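DNA-(apurinic or apyrimidinic site) endonuclease 2 (Xenopus laevis, PDB 6WCD) acts in DNA repair as a magnesium-dependent nuclease, with weak endonuclease activity at abasic sites and 3'-5' exonuclease activity on double-stranded DNA. Local coordinates at residues Leu42-Phe56 and Cys317-Ala329. Numbering follows the deposited sequence.
Sequences LDEPSAIVEGYNSYF and CPPLCTKYLPEFA. With EDO (1,2-ethanediol), chain E.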
loop_
_atom_site.group_PDB
_atom_site.type_symbol
_atom_site.label_atom_id
_atom_site.label_comp_id
_atom_site.label_asym_id
_atom_site.label_seq_id
_atom_site.Cartn_x
_atom_site.Cartn_y
_atom_site.Cartn_z
ATOM N N LEU A 42 -6.193 21.076 4.861
ATOM C CA LEU A 42 -6.960 21.575 3.690
ATOM C C LEU A 42 -6.132 21.555 2.397
ATOM O O LEU A 42 -6.255 22.458 1.548
ATOM C CB LEU A 42 -7.509 22.964 3.940
ATOM C CG LEU A 42 -8.292 23.223 5.234
ATOM C CD1 LEU A 42 -8.621 24.689 5.461
ATOM C CD2 LEU A 42 -9.545 22.374 5.207
ATOM N N ASP A 43 -5.345 20.509 2.228
ATOM C CA ASP A 43 -4.364 20.428 1.128
ATOM C C ASP A 43 -5.007 19.852 -0.119
ATOM O O ASP A 43 -4.744 18.727 -0.544
ATOM C CB ASP A 43 -3.134 19.638 1.556
ATOM C CG ASP A 43 -1.976 19.864 0.622
ATOM O OD1 ASP A 43 -2.209 20.606 -0.374
ATOM O OD2 ASP A 43 -0.876 19.282 0.859
ATOM N N GLU A 44 -5.832 20.690 -0.743
ATOM C CA GLU A 44 -6.550 20.283 -1.940
ATOM C C GLU A 44 -5.598 19.902 -3.050
ATOM O O GLU A 44 -5.856 18.897 -3.737
ATOM C CB GLU A 44 -7.484 21.409 -2.367
ATOM C CG GLU A 44 -8.441 20.963 -3.451
ATOM C CD GLU A 44 -9.260 22.129 -3.989
ATOM O OE1 GLU A 44 -8.661 23.184 -4.282
ATOM O OE2 GLU A 44 -10.494 21.992 -4.110
ATOM N N PRO A 45 -4.490 20.600 -3.272
ATOM C CA PRO A 45 -3.612 20.194 -4.395
ATOM C C PRO A 45 -2.997 18.830 -4.221
ATOM O O PRO A 45 -2.649 18.211 -5.224
ATOM C CB PRO A 45 -2.548 21.297 -4.418
ATOM C CG PRO A 45 -3.263 22.514 -3.847
ATOM C CD PRO A 45 -4.139 21.921 -2.728
ATOM N N SER A 46 -2.792 18.350 -2.997
ATOM C CA SER A 46 -2.224 17.036 -2.784
ATOM C C SER A 46 -3.282 15.962 -2.873
ATOM O O SER A 46 -2.924 14.794 -3.046
ATOM C CB SER A 46 -1.524 16.997 -1.441
ATOM O OG SER A 46 -0.390 17.840 -1.420
ATOM N N ALA A 47 -4.538 16.293 -2.726
ATOM C CA ALA A 47 -5.608 15.295 -2.685
ATOM C C ALA A 47 -6.339 15.163 -4.001
ATOM O O ALA A 47 -6.734 14.043 -4.358
ATOM C CB ALA A 47 -6.599 15.651 -1.582
ATOM N N ILE A 48 -6.554 16.243 -4.731
ATOM C CA ILE A 48 -7.360 16.248 -5.945
ATOM C C ILE A 48 -6.439 16.593 -7.099
ATOM O O ILE A 48 -5.893 17.709 -7.175
ATOM C CB ILE A 48 -8.545 17.207 -5.817
ATOM C CG1 ILE A 48 -9.478 16.634 -4.737
ATOM C CG2 ILE A 48 -9.341 17.261 -7.136
ATOM C CD1 ILE A 48 -10.643 17.483 -4.407
ATOM N N VAL A 49 -6.222 15.625 -7.997
ATOM C CA VAL A 49 -5.330 15.808 -9.120
ATOM C C VAL A 49 -6.097 15.552 -10.411
ATOM O O VAL A 49 -6.764 14.506 -10.539
ATOM C CB VAL A 49 -4.127 14.831 -9.008
ATOM C CG1 VAL A 49 -3.206 15.037 -10.146
ATOM C CG2 VAL A 49 -3.389 15.054 -7.695
ATOM N N GLU A 50 -5.943 16.446 -11.357
ATOM C CA GLU A 50 -6.593 16.310 -12.667
ATOM C C GLU A 50 -6.225 14.974 -13.301
ATOM O O GLU A 50 -5.047 14.623 -13.383
ATOM C CB GLU A 50 -6.169 17.443 -13.589
ATOM C CG GLU A 50 -6.886 17.409 -14.923
ATOM C CD GLU A 50 -6.315 18.419 -15.908
ATOM O OE1 GLU A 50 -5.692 19.401 -15.456
ATOM O OE2 GLU A 50 -6.475 18.214 -17.131
ATOM N N GLY A 51 -7.241 14.248 -13.790
ATOM C CA GLY A 51 -7.020 12.957 -14.385
ATOM C C GLY A 51 -7.089 11.764 -13.446
ATOM O O GLY A 51 -6.939 10.617 -13.900
ATOM N N TYR A 52 -7.289 11.979 -12.158
ATOM C CA TYR A 52 -7.344 10.896 -11.208
ATOM C C TYR A 52 -8.511 11.091 -10.264
ATOM O O TYR A 52 -8.949 12.226 -10.013
ATOM C CB TYR A 52 -6.096 10.808 -10.329
ATOM C CG TYR A 52 -4.817 10.605 -11.125
ATOM C CD1 TYR A 52 -4.171 11.702 -11.671
ATOM C CD2 TYR A 52 -4.311 9.341 -11.384
ATOM C CE1 TYR A 52 -3.000 11.552 -12.441
ATOM C CE2 TYR A 52 -3.130 9.179 -12.181
ATOM C CZ TYR A 52 -2.518 10.295 -12.685
ATOM O OH TYR A 52 -1.389 10.087 -13.487
ATOM N N ASN A 53 -9.023 9.976 -9.741
ATOM C CA ASN A 53 -9.926 9.987 -8.602
ATOM C C ASN A 53 -9.192 9.306 -7.466
ATOM O O ASN A 53 -8.565 8.252 -7.666
ATOM C CB ASN A 53 -11.293 9.349 -8.891
ATOM C CG ASN A 53 -11.261 7.964 -9.511
ATOM O OD1 ASN A 53 -11.515 6.949 -8.822
ATOM N ND2 ASN A 53 -10.986 7.889 -10.796
ATOM N N SER A 54 -9.198 9.924 -6.289
ATOM C CA SER A 54 -8.324 9.464 -5.221
ATOM C C SER A 54 -9.056 9.188 -3.929
ATOM O O SER A 54 -10.116 9.735 -3.660
ATOM C CB SER A 54 -7.211 10.464 -4.959
ATOM O OG SER A 54 -7.731 11.699 -4.408
ATOM N N TYR A 55 -8.405 8.354 -3.118
ATOM C CA TYR A 55 -8.943 7.756 -1.887
ATOM C C TYR A 55 -7.850 7.800 -0.841
ATOM O O TYR A 55 -6.836 7.130 -0.975
ATOM C CB TYR A 55 -9.426 6.315 -2.149
ATOM C CG TYR A 55 -10.363 6.293 -3.340
ATOM C CD1 TYR A 55 -11.736 6.504 -3.167
ATOM C CD2 TYR A 55 -9.858 6.228 -4.648
ATOM C CE1 TYR A 55 -12.597 6.644 -4.249
ATOM C CE2 TYR A 55 -10.694 6.378 -5.730
ATOM C CZ TYR A 55 -12.067 6.580 -5.522
ATOM O OH TYR A 55 -12.935 6.759 -6.570
ATOM N N PHE A 56 -8.073 8.582 0.197
ATOM C CA PHE A 56 -7.074 8.823 1.244
ATOM C C PHE A 56 -7.539 8.194 2.538
ATOM O O PHE A 56 -8.747 8.198 2.849
ATOM C CB PHE A 56 -6.857 10.321 1.511
ATOM C CG PHE A 56 -5.906 10.999 0.573
ATOM C CD1 PHE A 56 -6.134 11.101 -0.755
ATOM C CD2 PHE A 56 -4.768 11.581 1.088
ATOM C CE1 PHE A 56 -5.226 11.739 -1.611
ATOM C CE2 PHE A 56 -3.872 12.212 0.277
ATOM C CZ PHE A 56 -4.119 12.337 -1.089
ATOM N N CYS A 317 -17.598 7.406 -8.705
ATOM C CA CYS A 317 -16.655 7.239 -7.622
ATOM C C CYS A 317 -17.373 6.937 -6.302
ATOM O O CYS A 317 -18.379 7.590 -5.978
ATOM C CB CYS A 317 -15.833 8.506 -7.458
ATOM S SG CYS A 317 -14.825 8.947 -8.850
ATOM N N PRO A 318 -16.885 5.979 -5.520
ATOM C CA PRO A 318 -17.522 5.659 -4.257
ATOM C C PRO A 318 -17.344 6.786 -3.244
ATOM O O PRO A 318 -16.478 7.649 -3.423
ATOM C CB PRO A 318 -16.823 4.380 -3.807
ATOM C CG PRO A 318 -15.607 4.215 -4.640
ATOM C CD PRO A 318 -15.744 5.091 -5.851
ATOM N N PRO A 319 -18.102 6.776 -2.150
ATOM C CA PRO A 319 -18.187 7.974 -1.282
ATOM C C PRO A 319 -16.887 8.382 -0.618
ATOM O O PRO A 319 -16.794 9.542 -0.167
ATOM C CB PRO A 319 -19.228 7.556 -0.224
ATOM C CG PRO A 319 -20.084 6.553 -0.918
ATOM C CD PRO A 319 -19.177 5.796 -1.874
ATOM N N LEU A 320 -15.911 7.508 -0.499
ATOM C CA LEU A 320 -14.640 7.844 0.122
ATOM C C LEU A 320 -13.835 8.793 -0.746
ATOM O O LEU A 320 -12.875 9.379 -0.267
ATOM C CB LEU A 320 -13.807 6.594 0.391
ATOM C CG LEU A 320 -12.491 6.743 1.119
ATOM C CD1 LEU A 320 -12.661 7.375 2.495
ATOM C CD2 LEU A 320 -11.829 5.376 1.291
ATOM N N CYS A 321 -14.186 8.940 -1.993
ATOM C CA CYS A 321 -13.370 9.761 -2.882
ATOM C C CYS A 321 -13.217 11.185 -2.322
ATOM O O CYS A 321 -14.177 11.805 -1.820
ATOM C CB CYS A 321 -13.992 9.832 -4.273
ATOM S SG CYS A 321 -13.012 10.679 -5.508
ATOM N N THR A 322 -11.991 11.711 -2.426
ATOM C CA THR A 322 -11.657 13.046 -1.956
ATOM C C THR A 322 -12.503 14.133 -2.593
ATOM O O THR A 322 -12.693 15.209 -2.001
ATOM C CB THR A 322 -10.186 13.343 -2.222
ATOM O OG1 THR A 322 -9.917 13.138 -3.594
ATOM C CG2 THR A 322 -9.267 12.468 -1.408
ATOM N N LYS A 323 -13.036 13.893 -3.797
ATOM C CA LYS A 323 -13.806 14.954 -4.447
ATOM C C LYS A 323 -15.083 15.273 -3.685
ATOM O O LYS A 323 -15.652 16.342 -3.887
ATOM C CB LYS A 323 -14.123 14.561 -5.880
ATOM C CG LYS A 323 -15.146 13.493 -6.062
ATOM C CD LYS A 323 -15.270 13.211 -7.578
ATOM C CE LYS A 323 -16.412 12.325 -7.892
ATOM N NZ LYS A 323 -16.479 12.100 -9.364
ATOM N N TYR A 324 -15.505 14.410 -2.780
ATOM C CA TYR A 324 -16.704 14.619 -2.013
ATOM C C TYR A 324 -16.443 15.277 -0.673
ATOM O O TYR A 324 -17.405 15.599 0.036
ATOM C CB TYR A 324 -17.423 13.296 -1.785
ATOM C CG TYR A 324 -17.844 12.576 -3.049
ATOM C CD1 TYR A 324 -18.644 13.155 -4.001
ATOM C CD2 TYR A 324 -17.413 11.266 -3.245
ATOM C CE1 TYR A 324 -19.048 12.443 -5.124
ATOM C CE2 TYR A 324 -17.797 10.572 -4.356
ATOM C CZ TYR A 324 -18.581 11.159 -5.272
ATOM O OH TYR A 324 -18.914 10.407 -6.384
ATOM N N LEU A 325 -15.200 15.525 -0.322
ATOM C CA LEU A 325 -14.922 16.162 0.947
ATOM C C LEU A 325 -15.521 17.562 0.973
ATOM O O LEU A 325 -15.292 18.352 0.041
ATOM C CB LEU A 325 -13.403 16.201 1.191
ATOM C CG LEU A 325 -12.772 14.862 1.484
ATOM C CD1 LEU A 325 -11.246 14.978 1.423
ATOM C CD2 LEU A 325 -13.202 14.313 2.839
ATOM N N PRO A 326 -16.268 17.922 2.026
ATOM C CA PRO A 326 -16.961 19.219 2.031
ATOM C C PRO A 326 -16.022 20.412 1.925
ATOM O O PRO A 326 -16.395 21.433 1.337
ATOM C CB PRO A 326 -17.694 19.227 3.382
ATOM C CG PRO A 326 -17.759 17.821 3.833
ATOM C CD PRO A 326 -16.594 17.063 3.173
ATOM N N GLU A 327 -14.812 20.302 2.470
ATOM C CA GLU A 327 -13.874 21.417 2.397
ATOM C C GLU A 327 -13.436 21.721 0.979
ATOM O O GLU A 327 -12.969 22.835 0.718
ATOM C CB GLU A 327 -12.666 21.129 3.272
ATOM C CG GLU A 327 -11.888 19.841 2.969
ATOM C CD GLU A 327 -12.273 18.643 3.872
ATOM O OE1 GLU A 327 -11.370 17.844 4.220
ATOM O OE2 GLU A 327 -13.479 18.491 4.186
ATOM N N PHE A 328 -13.590 20.774 0.048
ATOM C CA PHE A 328 -13.140 20.964 -1.324
ATOM C C PHE A 328 -14.314 21.181 -2.292
ATOM O O PHE A 328 -14.163 20.993 -3.500
ATOM C CB PHE A 328 -12.287 19.765 -1.768
ATOM C CG PHE A 328 -11.051 19.520 -0.921
ATOM C CD1 PHE A 328 -10.425 20.587 -0.286
ATOM C CD2 PHE A 328 -10.538 18.247 -0.742
ATOM C CE1 PHE A 328 -9.305 20.366 0.481
ATOM C CE2 PHE A 328 -9.374 18.025 0.044
ATOM C CZ PHE A 328 -8.792 19.123 0.663
ATOM N N ALA A 329 -15.482 21.578 -1.787
ATOM C CA ALA A 329 -16.670 21.647 -2.651
ATOM C C ALA A 329 -16.577 22.729 -3.732
ATOM O O ALA A 329 -17.269 22.625 -4.759
ATOM C CB ALA A 329 -17.917 21.879 -1.801
HETATM C C1 EDO E . -4.834 14.516 -18.060
HETATM O O1 EDO E . -4.330 15.857 -18.130
HETATM C C2 EDO E . -6.308 14.554 -17.668
HETATM O O2 EDO E . -6.929 13.307 -18.014
HETATM O O HOH W 1 -10.269 12.761 -6.374
HETATM O O HOH W 2 -10.505 10.076 0.829
#
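Phe-328 lays its ring against the short helix 44-47, with CB of Glu-44 over one face, 3.9 Å from the ring centroid, in a CH-pi contact. With CG anti to the backbone N (chi1 -170°) and the chain extended beyond it, Glu-44 is carried along the ring past Phe-328 CD1 and CG, in the opposite sense to the phenylalanine side chain. CG of Glu-327 lies over the opposite face, toward its rim, while Ile-48 CD1 approaches obliquely, 3.7 Å from Phe-328 CD2. Glu-327 itself packs CB on Leu-42 CD2 and sends its carboxylate to Arg-39 in a salt bridge.

Thr-322 sits between the helix and strand 53-57, an outermost strand of the six-stranded sheet in this DNase I-like catalytic domain. The 317-329 loop, which follows strand 310-312, runs beside that strand and bonds to it directly: Thr-322 N donates to Ser-54 O at 3.0 Å, nearly straight at 168°. The threonine and serine hydroxyls meet, OG1 to OG 2.7 Å, and Ser-54 OG in turn donates its proton to Ala-47 O (2.5 Å), tying helix end to strand. CG2 of Thr-322 turns to Phe-56 CD1. Water 2 bridges Phe-56 N and Leu-320 O.

Tyr-55 CE1 lies 3.5 Å from Cys-321 CB, and the cysteine sulfur approaches the ring obliquely. The phenol crosses Pro-318 at about a right angle, its OH 3.3 Å from the proline CD and hydrogen-bonded to Asn-53 OD1.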